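Local structure of transaminase (Bacillus megaterium, 5G09) at residues T120-V125 / H149-G154; A242-P247 / G435-T440; N268-T273 / K280-Q285; I294-G299 / A307-V312. The protein probably transfers amino groups between amines and carbonyl compounds with pyridoxal phosphate, here bound as its imine with (1R)-1-phenylethylamine. All coordinates share one frame; numbering follows the deposited sequence.

Contact 1: T120-V125 / H149-G154. With 6DF ([6-methyl-5-oxidanyl-4-[(~{E})-[(1~{R})-1-phenylethyl]iminomethyl]pyridin-3-yl]methyl dihydrogen phosphate), chain R.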
# COMPACT_ATOMS: atom_id res chain seq x y z
N THR D 120 -23.69 -2.55 -11.19
CA THR D 120 -22.83 -3.36 -12.05
C THR D 120 -22.20 -4.52 -11.29
O THR D 120 -22.21 -4.56 -10.05
CB THR D 120 -21.69 -2.49 -12.66
OG1 THR D 120 -20.76 -2.09 -11.63
CG2 THR D 120 -22.26 -1.23 -13.38
N GLY D 121 -21.58 -5.45 -12.01
CA GLY D 121 -20.93 -6.61 -11.34
C GLY D 121 -19.72 -6.15 -10.52
O GLY D 121 -19.46 -6.68 -9.43
N SER D 122 -18.97 -5.17 -11.04
CA SER D 122 -17.78 -4.64 -10.33
C SER D 122 -18.23 -3.98 -9.03
O SER D 122 -17.61 -4.19 -7.98
CB SER D 122 -17.01 -3.65 -11.21
OG SER D 122 -16.38 -4.31 -12.29
N GLU D 123 -19.31 -3.20 -9.08
CA GLU D 123 -19.87 -2.59 -7.85
C GLU D 123 -20.34 -3.65 -6.85
O GLU D 123 -20.18 -3.49 -5.63
CB GLU D 123 -21.02 -1.61 -8.21
CG GLU D 123 -20.50 -0.29 -8.80
CD GLU D 123 -21.57 0.79 -8.85
OE1 GLU D 123 -22.77 0.44 -8.78
OE2 GLU D 123 -21.22 1.99 -8.96
N ALA D 124 -20.88 -4.77 -7.36
CA ALA D 124 -21.28 -5.89 -6.49
C ALA D 124 -20.03 -6.49 -5.81
O ALA D 124 -20.05 -6.79 -4.60
CB ALA D 124 -22.04 -6.96 -7.30
N VAL D 125 -18.95 -6.68 -6.56
CA VAL D 125 -17.71 -7.24 -5.96
C VAL D 125 -17.15 -6.25 -4.93
O VAL D 125 -16.76 -6.65 -3.83
CB VAL D 125 -16.66 -7.66 -7.03
CG1 VAL D 125 -15.32 -7.99 -6.37
CG2 VAL D 125 -17.18 -8.89 -7.83
N HIS D 149 -12.65 -10.39 -11.59
CA HIS D 149 -13.75 -9.99 -10.69
C HIS D 149 -14.22 -8.58 -10.91
O HIS D 149 -14.95 -8.03 -10.07
CB HIS D 149 -13.36 -10.21 -9.21
CG HIS D 149 -13.06 -11.64 -8.87
ND1 HIS D 149 -14.06 -12.60 -8.80
CD2 HIS D 149 -11.90 -12.28 -8.57
CE1 HIS D 149 -13.52 -13.77 -8.50
NE2 HIS D 149 -12.21 -13.60 -8.36
N GLY D 150 -13.79 -7.97 -12.01
CA GLY D 150 -14.14 -6.57 -12.30
C GLY D 150 -12.95 -5.66 -12.51
O GLY D 150 -11.78 -6.10 -12.45
N TRP D 151 -13.26 -4.39 -12.79
CA TRP D 151 -12.28 -3.39 -13.26
C TRP D 151 -12.12 -2.18 -12.32
O TRP D 151 -11.14 -1.43 -12.45
CB TRP D 151 -12.64 -2.89 -14.66
CG TRP D 151 -13.91 -2.09 -14.65
CD1 TRP D 151 -15.20 -2.57 -14.72
CD2 TRP D 151 -14.02 -0.67 -14.51
NE1 TRP D 151 -16.09 -1.52 -14.64
CE2 TRP D 151 -15.39 -0.34 -14.53
CE3 TRP D 151 -13.07 0.37 -14.40
CZ2 TRP D 151 -15.85 0.98 -14.42
CZ3 TRP D 151 -13.52 1.69 -14.28
CH2 TRP D 151 -14.91 1.98 -14.29
N THR D 152 -13.06 -1.97 -11.40
CA THR D 152 -12.97 -0.78 -10.52
C THR D 152 -11.88 -1.05 -9.47
O THR D 152 -11.46 -2.22 -9.28
CB THR D 152 -14.34 -0.45 -9.87
OG1 THR D 152 -14.92 -1.64 -9.32
CG2 THR D 152 -15.33 0.09 -10.89
N GLY D 153 -11.38 0.00 -8.81
CA GLY D 153 -10.18 -0.09 -7.97
C GLY D 153 -10.13 -1.28 -7.01
O GLY D 153 -9.11 -1.97 -6.94
N GLY D 154 -11.22 -1.53 -6.28
CA GLY D 154 -11.25 -2.62 -5.29
C GLY D 154 -11.42 -4.00 -5.93
O GLY D 154 -10.68 -4.95 -5.63
N1 6DF R . -17.15 -10.84 -12.00
C2 6DF R . -17.05 -11.68 -13.03
N2 6DF R . -16.47 -9.64 -16.78
C3 6DF R . -17.12 -11.17 -14.32
C4 6DF R . -17.30 -9.81 -14.54
C5 6DF R . -17.40 -8.97 -13.42
C6 6DF R . -17.32 -9.52 -12.17
C7 6DF R . -16.17 -9.17 -18.16
C8 6DF R . -17.19 -8.18 -18.73
C9 6DF R . -15.74 -10.25 -19.13
C10 6DF R . -16.42 -11.47 -19.20
C11 6DF R . -15.98 -12.44 -20.11
C12 6DF R . -14.89 -12.17 -20.97
C13 6DF R . -14.22 -10.95 -20.91
O2P 6DF R . -18.47 -5.67 -15.95
P 6DF R . -19.16 -5.70 -14.60
O3P 6DF R . -18.56 -4.57 -13.74
O1P 6DF R . -20.65 -5.53 -14.71
O4P 6DF R . -18.89 -7.14 -13.93
C5' 6DF R . -17.57 -7.48 -13.49
C2' 6DF R . -16.87 -13.15 -12.69
O3 6DF R . -16.97 -12.02 -15.36
C4' 6DF R . -17.31 -9.19 -15.90
C14 6DF R . -14.66 -9.99 -19.98

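Contact 2: A242-P247 / G435-T440. With 6DF ([6-methyl-5-oxidanyl-4-[(~{E})-[(1~{R})-1-phenylethyl]iminomethyl]pyridin-3-yl]methyl dihydrogen phosphate), chain R.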
# COMPACT_ATOMS: atom_id res chain seq x y z
N ALA D 242 -13.72 -14.99 -17.86
CA ALA D 242 -12.78 -14.43 -18.81
C ALA D 242 -11.51 -15.29 -18.86
O ALA D 242 -10.93 -15.49 -19.93
CB ALA D 242 -12.45 -12.99 -18.40
N GLY D 243 -11.07 -15.77 -17.70
CA GLY D 243 -9.89 -16.63 -17.58
C GLY D 243 -10.07 -17.98 -18.26
O GLY D 243 -9.09 -18.68 -18.51
N SER D 244 -11.31 -18.37 -18.52
CA SER D 244 -11.60 -19.49 -19.43
C SER D 244 -11.10 -20.87 -18.94
O SER D 244 -10.29 -21.53 -19.62
CB SER D 244 -11.04 -19.15 -20.81
OG SER D 244 -11.67 -17.96 -21.29
N ALA D 245 -11.58 -21.29 -17.77
CA ALA D 245 -11.09 -22.53 -17.11
C ALA D 245 -12.16 -23.21 -16.26
O ALA D 245 -13.00 -22.54 -15.66
CB ALA D 245 -9.84 -22.22 -16.27
N MET D 246 -12.17 -24.54 -16.24
CA MET D 246 -13.06 -25.32 -15.37
C MET D 246 -12.16 -26.04 -14.36
O MET D 246 -11.20 -26.66 -14.76
CB MET D 246 -13.81 -26.38 -16.18
CG MET D 246 -14.91 -25.85 -17.11
SD MET D 246 -16.41 -25.40 -16.21
CE MET D 246 -17.10 -27.01 -15.77
N PRO D 247 -12.47 -25.96 -13.05
CA PRO D 247 -11.62 -26.61 -12.04
C PRO D 247 -11.96 -28.10 -11.90
O PRO D 247 -13.03 -28.51 -12.35
CB PRO D 247 -12.05 -25.90 -10.76
CG PRO D 247 -13.50 -25.65 -10.97
CD PRO D 247 -13.72 -25.47 -12.46
N GLY D 435 -13.26 -16.75 -28.49
CA GLY D 435 -12.97 -16.70 -27.06
C GLY D 435 -12.18 -15.44 -26.72
O GLY D 435 -11.88 -14.63 -27.62
N VAL D 436 -11.83 -15.26 -25.43
CA VAL D 436 -11.04 -14.11 -24.99
C VAL D 436 -9.57 -14.47 -24.69
O VAL D 436 -8.66 -13.62 -24.78
CB VAL D 436 -11.72 -13.35 -23.82
CG1 VAL D 436 -13.02 -12.70 -24.28
CG2 VAL D 436 -11.99 -14.28 -22.64
N MET D 437 -9.35 -15.74 -24.35
CA MET D 437 -8.00 -16.25 -24.18
C MET D 437 -7.51 -16.77 -25.55
O MET D 437 -8.33 -17.15 -26.39
CB MET D 437 -7.96 -17.31 -23.09
CG MET D 437 -8.33 -16.77 -21.71
SD MET D 437 -7.16 -15.54 -21.07
CE MET D 437 -8.04 -14.00 -21.38
N PRO D 438 -6.18 -16.71 -25.80
CA PRO D 438 -5.65 -17.03 -27.14
C PRO D 438 -5.81 -18.50 -27.57
O PRO D 438 -5.97 -18.78 -28.77
CB PRO D 438 -4.16 -16.66 -27.02
CG PRO D 438 -3.86 -16.71 -25.55
CD PRO D 438 -5.11 -16.22 -24.90
N ASN D 439 -5.76 -19.43 -26.60
CA ASN D 439 -5.84 -20.86 -26.91
C ASN D 439 -7.15 -21.55 -26.47
O ASN D 439 -7.25 -22.78 -26.48
CB ASN D 439 -4.65 -21.62 -26.30
CG ASN D 439 -3.31 -20.98 -26.62
OD1 ASN D 439 -2.94 -20.81 -27.78
ND2 ASN D 439 -2.54 -20.65 -25.57
N THR D 440 -8.17 -20.77 -26.11
CA THR D 440 -9.31 -21.38 -25.43
C THR D 440 -10.58 -20.70 -25.90
O THR D 440 -10.72 -19.48 -25.73
CB THR D 440 -9.19 -21.22 -23.90
OG1 THR D 440 -7.84 -21.47 -23.47
CG2 THR D 440 -10.14 -22.16 -23.19
N1 6DF R . -17.15 -10.84 -12.00
C2 6DF R . -17.05 -11.68 -13.03
N2 6DF R . -16.47 -9.64 -16.78
C3 6DF R . -17.12 -11.17 -14.32
C4 6DF R . -17.30 -9.81 -14.54
C5 6DF R . -17.40 -8.97 -13.42
C6 6DF R . -17.32 -9.52 -12.17
C7 6DF R . -16.17 -9.17 -18.16
C8 6DF R . -17.19 -8.18 -18.73
C9 6DF R . -15.74 -10.25 -19.13
C10 6DF R . -16.42 -11.47 -19.20
C11 6DF R . -15.98 -12.44 -20.11
C12 6DF R . -14.89 -12.17 -20.97
C13 6DF R . -14.22 -10.95 -20.91
O2P 6DF R . -18.47 -5.67 -15.95
P 6DF R . -19.16 -5.70 -14.60
O3P 6DF R . -18.56 -4.57 -13.74
O1P 6DF R . -20.65 -5.53 -14.71
O4P 6DF R . -18.89 -7.14 -13.93
C5' 6DF R . -17.57 -7.48 -13.49
C2' 6DF R . -16.87 -13.15 -12.69
O3 6DF R . -16.97 -12.02 -15.36
C4' 6DF R . -17.31 -9.19 -15.90
C14 6DF R . -14.66 -9.99 -19.98
O HOH W 1 -11.44 -17.57 -23.94

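Contact 3: N268-T273 / K280-Q285. With 6DF ([6-methyl-5-oxidanyl-4-[(~{E})-[(1~{R})-1-phenylethyl]iminomethyl]pyridin-3-yl]methyl dihydrogen phosphate), chain R.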
# COMPACT_ATOMS: atom_id res chain seq x y z
N ASN D 268 -18.23 -16.47 -3.34
CA ASN D 268 -18.23 -16.95 -4.69
C ASN D 268 -18.88 -15.92 -5.61
O ASN D 268 -19.97 -15.48 -5.36
CB ASN D 268 -18.90 -18.31 -4.87
CG ASN D 268 -18.65 -18.85 -6.26
OD1 ASN D 268 -17.50 -19.02 -6.64
ND2 ASN D 268 -19.70 -19.04 -7.05
N ASP D 269 -18.15 -15.54 -6.64
CA ASP D 269 -18.53 -14.50 -7.56
C ASP D 269 -19.39 -15.18 -8.60
O ASP D 269 -18.87 -15.92 -9.43
CB ASP D 269 -17.26 -13.90 -8.20
CG ASP D 269 -17.55 -12.71 -9.13
OD1 ASP D 269 -18.71 -12.50 -9.49
OD2 ASP D 269 -16.57 -11.99 -9.52
N GLU D 270 -20.69 -14.95 -8.53
CA GLU D 270 -21.63 -15.52 -9.50
C GLU D 270 -22.00 -14.53 -10.59
O GLU D 270 -23.04 -14.72 -11.23
CB GLU D 270 -22.92 -15.99 -8.78
CG GLU D 270 -22.72 -17.19 -7.87
CD GLU D 270 -22.65 -18.49 -8.66
OE1 GLU D 270 -23.13 -18.53 -9.83
OE2 GLU D 270 -22.11 -19.48 -8.10
N VAL D 271 -21.22 -13.45 -10.80
CA VAL D 271 -21.63 -12.43 -11.76
C VAL D 271 -21.81 -13.07 -13.16
O VAL D 271 -22.77 -12.77 -13.89
CB VAL D 271 -20.65 -11.21 -11.79
CG1 VAL D 271 -20.85 -10.35 -13.04
CG2 VAL D 271 -20.80 -10.36 -10.53
N LEU D 272 -20.90 -13.95 -13.54
CA LEU D 272 -21.02 -14.62 -14.85
C LEU D 272 -21.74 -15.99 -14.78
O LEU D 272 -22.56 -16.29 -15.65
CB LEU D 272 -19.67 -14.70 -15.59
CG LEU D 272 -19.61 -15.26 -17.02
CD1 LEU D 272 -18.50 -14.58 -17.82
CD2 LEU D 272 -19.38 -16.76 -16.95
N THR D 273 -21.47 -16.78 -13.75
CA THR D 273 -22.11 -18.13 -13.67
C THR D 273 -23.56 -18.13 -13.17
O THR D 273 -24.23 -19.16 -13.19
CB THR D 273 -21.27 -19.10 -12.82
OG1 THR D 273 -21.11 -18.56 -11.49
CG2 THR D 273 -19.90 -19.37 -13.50
N LYS D 280 -27.88 -24.68 -13.68
CA LYS D 280 -28.50 -24.61 -12.36
C LYS D 280 -28.69 -23.13 -12.13
O LYS D 280 -28.16 -22.30 -12.90
CB LYS D 280 -27.58 -25.23 -11.31
CG LYS D 280 -27.66 -26.75 -11.30
CD LYS D 280 -26.85 -27.35 -10.17
CE LYS D 280 -26.60 -28.83 -10.42
NZ LYS D 280 -27.91 -29.53 -10.39
N TRP D 281 -29.44 -22.76 -11.12
CA TRP D 281 -29.62 -21.35 -10.85
C TRP D 281 -28.28 -20.65 -10.63
O TRP D 281 -28.07 -19.56 -11.14
CB TRP D 281 -30.56 -21.10 -9.66
CG TRP D 281 -32.00 -21.24 -10.07
CD1 TRP D 281 -32.79 -22.34 -9.91
CD2 TRP D 281 -32.79 -20.28 -10.77
NE1 TRP D 281 -34.04 -22.11 -10.42
CE2 TRP D 281 -34.08 -20.85 -10.96
CE3 TRP D 281 -32.55 -18.98 -11.25
CZ2 TRP D 281 -35.11 -20.18 -11.60
CZ3 TRP D 281 -33.59 -18.30 -11.89
CH2 TRP D 281 -34.86 -18.89 -12.05
N PHE D 282 -27.41 -21.27 -9.86
CA PHE D 282 -26.10 -20.70 -9.59
C PHE D 282 -25.03 -21.75 -9.80
O PHE D 282 -25.24 -22.94 -9.56
CB PHE D 282 -26.02 -20.09 -8.18
CG PHE D 282 -26.88 -18.87 -8.01
CD1 PHE D 282 -26.46 -17.63 -8.50
CD2 PHE D 282 -28.10 -18.95 -7.35
CE1 PHE D 282 -27.24 -16.51 -8.35
CE2 PHE D 282 -28.92 -17.82 -7.21
CZ PHE D 282 -28.47 -16.59 -7.69
N GLY D 283 -23.88 -21.29 -10.27
CA GLY D 283 -22.72 -22.12 -10.41
C GLY D 283 -22.35 -22.92 -9.18
O GLY D 283 -22.01 -24.09 -9.31
N TYR D 284 -22.37 -22.31 -7.99
CA TYR D 284 -21.96 -23.08 -6.78
C TYR D 284 -22.82 -24.34 -6.50
O TYR D 284 -22.36 -25.29 -5.86
CB TYR D 284 -21.91 -22.21 -5.54
CG TYR D 284 -23.25 -21.77 -5.00
CD1 TYR D 284 -23.98 -22.61 -4.11
CD2 TYR D 284 -23.79 -20.53 -5.35
CE1 TYR D 284 -25.20 -22.21 -3.61
CE2 TYR D 284 -25.01 -20.12 -4.83
CZ TYR D 284 -25.72 -20.98 -3.97
OH TYR D 284 -26.93 -20.61 -3.45
N GLN D 285 -24.07 -24.33 -6.98
CA GLN D 285 -24.97 -25.46 -6.75
C GLN D 285 -24.53 -26.79 -7.41
O GLN D 285 -25.04 -27.84 -7.07
CB GLN D 285 -26.40 -25.08 -7.16
CG GLN D 285 -26.94 -23.95 -6.32
CD GLN D 285 -28.30 -23.47 -6.78
OE1 GLN D 285 -28.61 -23.45 -7.99
NE2 GLN D 285 -29.11 -23.05 -5.82
N1 6DF R . -17.15 -10.84 -12.00
C2 6DF R . -17.05 -11.68 -13.03
N2 6DF R . -16.47 -9.64 -16.78
C3 6DF R . -17.12 -11.17 -14.32
C4 6DF R . -17.30 -9.81 -14.54
C5 6DF R . -17.40 -8.97 -13.42
C6 6DF R . -17.32 -9.52 -12.17
C7 6DF R . -16.17 -9.17 -18.16
C8 6DF R . -17.19 -8.18 -18.73
C9 6DF R . -15.74 -10.25 -19.13
C10 6DF R . -16.42 -11.47 -19.20
C11 6DF R . -15.98 -12.44 -20.11
C12 6DF R . -14.89 -12.17 -20.97
C13 6DF R . -14.22 -10.95 -20.91
O2P 6DF R . -18.47 -5.67 -15.95
P 6DF R . -19.16 -5.70 -14.60
O3P 6DF R . -18.56 -4.57 -13.74
O1P 6DF R . -20.65 -5.53 -14.71
O4P 6DF R . -18.89 -7.14 -13.93
C5' 6DF R . -17.57 -7.48 -13.49
C2' 6DF R . -16.87 -13.15 -12.69
O3 6DF R . -16.97 -12.02 -15.36
C4' 6DF R . -17.31 -9.19 -15.90
C14 6DF R . -14.66 -9.99 -19.98
O HOH W 2 -25.73 -21.26 -13.38

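Contact 4: I294-G299 / A307-V312. With 6DF ([6-methyl-5-oxidanyl-4-[(~{E})-[(1~{R})-1-phenylethyl]iminomethyl]pyridin-3-yl]methyl dihydrogen phosphate), chain R.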
# COMPACT_ATOMS: atom_id res chain seq x y z
N ILE D 294 -22.38 -14.18 -2.16
CA ILE D 294 -22.21 -14.21 -3.61
C ILE D 294 -22.40 -12.84 -4.21
O ILE D 294 -23.11 -12.02 -3.65
CB ILE D 294 -23.15 -15.24 -4.34
CG1 ILE D 294 -24.64 -14.88 -4.17
CG2 ILE D 294 -22.83 -16.66 -3.88
CD1 ILE D 294 -25.53 -15.61 -5.17
N THR D 295 -21.74 -12.61 -5.34
CA THR D 295 -21.90 -11.36 -6.07
C THR D 295 -22.61 -11.67 -7.38
O THR D 295 -22.39 -12.73 -7.99
CB THR D 295 -20.52 -10.73 -6.35
OG1 THR D 295 -19.67 -11.73 -6.94
CG2 THR D 295 -19.87 -10.31 -5.04
N MET D 296 -23.46 -10.76 -7.81
CA MET D 296 -24.28 -10.97 -9.02
C MET D 296 -24.27 -9.78 -9.99
O MET D 296 -24.07 -8.63 -9.59
CB MET D 296 -25.75 -11.23 -8.61
CG MET D 296 -25.99 -12.58 -7.93
SD MET D 296 -27.52 -12.60 -6.94
CE MET D 296 -27.01 -11.65 -5.51
N GLY D 297 -24.53 -10.08 -11.26
CA GLY D 297 -24.78 -9.06 -12.28
C GLY D 297 -25.25 -9.81 -13.51
O GLY D 297 -25.87 -10.87 -13.36
N LYS D 298 -24.93 -9.28 -14.69
CA LYS D 298 -25.17 -9.98 -16.00
C LYS D 298 -26.59 -10.59 -16.11
O LYS D 298 -27.55 -9.85 -16.34
CB LYS D 298 -24.02 -10.98 -16.34
CG LYS D 298 -22.63 -10.33 -16.55
CD LYS D 298 -21.51 -11.35 -16.79
CE LYS D 298 -20.13 -10.69 -16.87
NZ LYS D 298 -20.05 -9.76 -18.01
N GLY D 299 -26.72 -11.92 -15.93
CA GLY D 299 -28.05 -12.58 -15.89
C GLY D 299 -29.03 -12.18 -14.79
O GLY D 299 -30.21 -12.52 -14.86
N ALA D 307 -27.78 -3.66 -13.58
CA ALA D 307 -28.05 -4.08 -12.19
C ALA D 307 -26.95 -5.04 -11.73
O ALA D 307 -26.46 -5.85 -12.53
CB ALA D 307 -29.44 -4.71 -12.05
N GLY D 308 -26.55 -4.90 -10.47
CA GLY D 308 -25.64 -5.84 -9.82
C GLY D 308 -26.20 -6.06 -8.43
O GLY D 308 -27.08 -5.31 -7.99
N ALA D 309 -25.71 -7.09 -7.73
CA ALA D 309 -26.19 -7.34 -6.36
C ALA D 309 -25.19 -8.18 -5.58
O ALA D 309 -24.43 -8.93 -6.18
CB ALA D 309 -27.57 -8.01 -6.37
N VAL D 310 -25.20 -8.03 -4.25
CA VAL D 310 -24.51 -8.93 -3.33
C VAL D 310 -25.55 -9.60 -2.39
O VAL D 310 -26.50 -8.96 -1.91
CB VAL D 310 -23.37 -8.22 -2.55
CG1 VAL D 310 -23.90 -7.05 -1.73
CG2 VAL D 310 -22.62 -9.19 -1.64
N LEU D 311 -25.39 -10.90 -2.16
CA LEU D 311 -26.24 -11.59 -1.22
C LEU D 311 -25.35 -12.11 -0.12
O LEU D 311 -24.41 -12.87 -0.37
CB LEU D 311 -27.01 -12.74 -1.92
CG LEU D 311 -27.77 -13.74 -1.04
CD1 LEU D 311 -28.80 -13.08 -0.10
CD2 LEU D 311 -28.34 -14.89 -1.89
N VAL D 312 -25.62 -11.68 1.11
CA VAL D 312 -24.83 -12.18 2.27
C VAL D 312 -25.63 -13.18 3.12
O VAL D 312 -26.86 -13.15 3.10
CB VAL D 312 -24.32 -11.03 3.15
CG1 VAL D 312 -23.60 -10.01 2.28
CG2 VAL D 312 -25.48 -10.36 3.89
N1 6DF R . -17.15 -10.84 -12.00
C2 6DF R . -17.05 -11.68 -13.03
N2 6DF R . -16.47 -9.64 -16.78
C3 6DF R . -17.12 -11.17 -14.32
C4 6DF R . -17.30 -9.81 -14.54
C5 6DF R . -17.40 -8.97 -13.42
C6 6DF R . -17.32 -9.52 -12.17
C7 6DF R . -16.17 -9.17 -18.16
C8 6DF R . -17.19 -8.18 -18.73
C9 6DF R . -15.74 -10.25 -19.13
C10 6DF R . -16.42 -11.47 -19.20
C11 6DF R . -15.98 -12.44 -20.11
C12 6DF R . -14.89 -12.17 -20.97
C13 6DF R . -14.22 -10.95 -20.91
O2P 6DF R . -18.47 -5.67 -15.95
P 6DF R . -19.16 -5.70 -14.60
O3P 6DF R . -18.56 -4.57 -13.74
O1P 6DF R . -20.65 -5.53 -14.71
O4P 6DF R . -18.89 -7.14 -13.93
C5' 6DF R . -17.57 -7.48 -13.49
C2' 6DF R . -16.87 -13.15 -12.69
O3 6DF R . -16.97 -12.02 -15.36
C4' 6DF R . -17.31 -9.19 -15.90
C14 6DF R . -14.66 -9.99 -19.98
O HOH W 3 -27.68 -7.28 -14.40

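Contact 1: T120-V125 / H149-G154
S122 drives its short side chain between the loop H149-G154 and the cofactor phosphate. CB packs on T152 OG1 at 3.5 Å and also leans on phosphate oxygen O3P of 6DF. OG then forms two bonds: it donates to O3P of 6DF over 2.6 Å and accepts from W151 N over 3.2 Å (157° at the hydrogen). With OG beside its own backbone N (chi1 -70°), S122 holds the same O3P twice, since S122 N also donates to it at 2.8 Å. G121 N reaches O1P of 6DF at 2.9 Å. This is the phosphate cup of a PLP enzyme of fold type I, made by the first turn of helix 121-136, whose N-cap T120 accepts from E123 N through OG1; T330 N of the second subunit also bonds to 6DF. W151 rests its ring on the methyl of T152, CG2 lying 3.6 Å above the ring centre, while T152 OG1 bonds to E126. One turn on, V125 brings CG2 to within 3.3 Å of H149 O, a buried carbonyl with no polar partner in the model. The imidazole of H149 turns away from V125, toward D147 and D269.

Contact 2: A242-P247 / G435-T440
Water 1 joins S244 to the loop G435-T440, and no direct hydrogen bond links the two segments. It donates to S244 OG (2.7 Å) and to T440 O, and accepts from M437 N (2.8 Å). S244 OG passes the link on by donating to A242 O at 2.9 Å, from well above that carbonyl's plane (65° out of it). Carbon contacts form around the same carbonyl: V436 sets CG2 3.2 Å from A242 O, and M437 brings CG to 3.4 Å from it, the bends at chi2 and chi3 then returning CE to the same oxygen. Farther along, the methyl CG2 of T440 sits 3.6 Å from S244 O, chi1 (-42°) placing it anti to the backbone N. With an alanine in place of S244, water 1 would probably lose one acceptor and A242 O its hydroxyl donor, weakening the water link between the segments. A third set of contacts is with the phenyl ring of the bound imine: A242 CB touches carbon C12 of 6DF at 3.6 Å and V436 CG1 meets the same atom at 3.8 Å. R406 holds G243 O and S244 O through its guanidinium. The polar bonds thus lie behind the phenyl pocket, and the surface these two segments offer to the ring, A242 CB and V436 CG1, is aliphatic, suited to an apolar substituent.

Contact 3: N268-T273 / K280-Q285
E270 lays its carboxylate against the start of the 3-10 turn G283-Q285 and takes a backbone N-H on each oxygen: G283 N donates to OE1 at 2.9 Å and Y284 N to OE2 at 2.8 Å, both on syn sides. The chain is bent at chi2 (-78°), which turns the carboxylate toward these donors. T273 OG1 adds a 2.6 Å bond to E270 OE1 from the face of the carboxylate plane opposite G283 N, so OE1 is gripped twice. F282 stands almost perpendicular to this carboxylate (planes 83° apart) with E270 OE1 in the plane of its ring edge; Y284 also presents an edge, CD2 lying 3.4 Å from E270 OE2. A side chain at G283 would run into T273 OG1, so this tight part favours glycine. With a glutamine in place of E270, an NH2 would probably face one of the two backbone donors and leave G283 N or Y284 N without its acceptor. The other side is looser: T273 and K280 meet through water 2, which donates to T273 O (2.6 Å) and K280 O, beside the partly exposed K280 and W281. On the side away from the turn, D269 places OD2 2.8 Å from pyridine N1 of 6DF, as the cofactor aspartate does in fold type I enzymes, while its OD1 accepts from V271 N in an Asx turn. Strand 265-269 runs beside strand 293-296, on which F282 packs, while W281 touches helix 335-350 and Y284 OH bonds to E109.

Contact 4: I294-G299 / A307-V312
M296 lays its terminal methyl CE against A309 and L311, touching both CB atoms at 3.8 Å; the bend at chi3 (-75°) brings it back across the neighbouring strand. The motif is an antiparallel beta hairpin, strands 293-296 and 308-313, in the seven-stranded mixed sheet of the large domain of fold type I PLP enzymes. I294 pairs with L311 and M296 with A309 as hydrogen-bonded pairs. I294 N and L311 N each donate in the plane of the other's carbonyl, L311 N reaching I294 O at 2.9 Å; M296 N meets A309 O nearly along the C=O axis at 2.6 Å, while A309 N comes to M296 O from above the carbonyl plane. T295 and V310, the non-hydrogen-bonded pair between them, turn to the opposite face, where helix 121-136 packs. On the M296 face, I294 lies alongside L311, CG1 to CB 3.9 Å, and F282 and F275 add to the packing. The strands part beyond G297, where water 3 donates to both A307 O and K298 O. K298, whose position after this strand is consistent with the cofactor lysine of the family, extends to the imine: CG to CE run straight, then chi4 turns NZ to L59 O and T330 OG1 of the second subunit, and CE lies 3.3 Å from C4' of 6DF.

In the fold
All four contacts surround one 6DF molecule. Contact 1 comes first along the chain and contacts 3 and 4 follow in turn; contact 2 spans both, since A242-P247 precedes them and G435-T440 comes last. Contacts 3 and 4 have centres about 10 Å apart and share the seven-stranded sheet through neighbouring strands 265-269 and 293-296; helix 121-136 of contact 1 packs on the hairpin of contact 4, centres about 11 Å apart. H149 and D269 join contacts 1 and 3. Contact 2 stands apart, about 20 Å from contact 1 between centres. The phosphate and one pyridine face fall to contact 1, the other face and N1 to contact 3, C4' to K298 of contact 4, and the phenyl ring to contact 2.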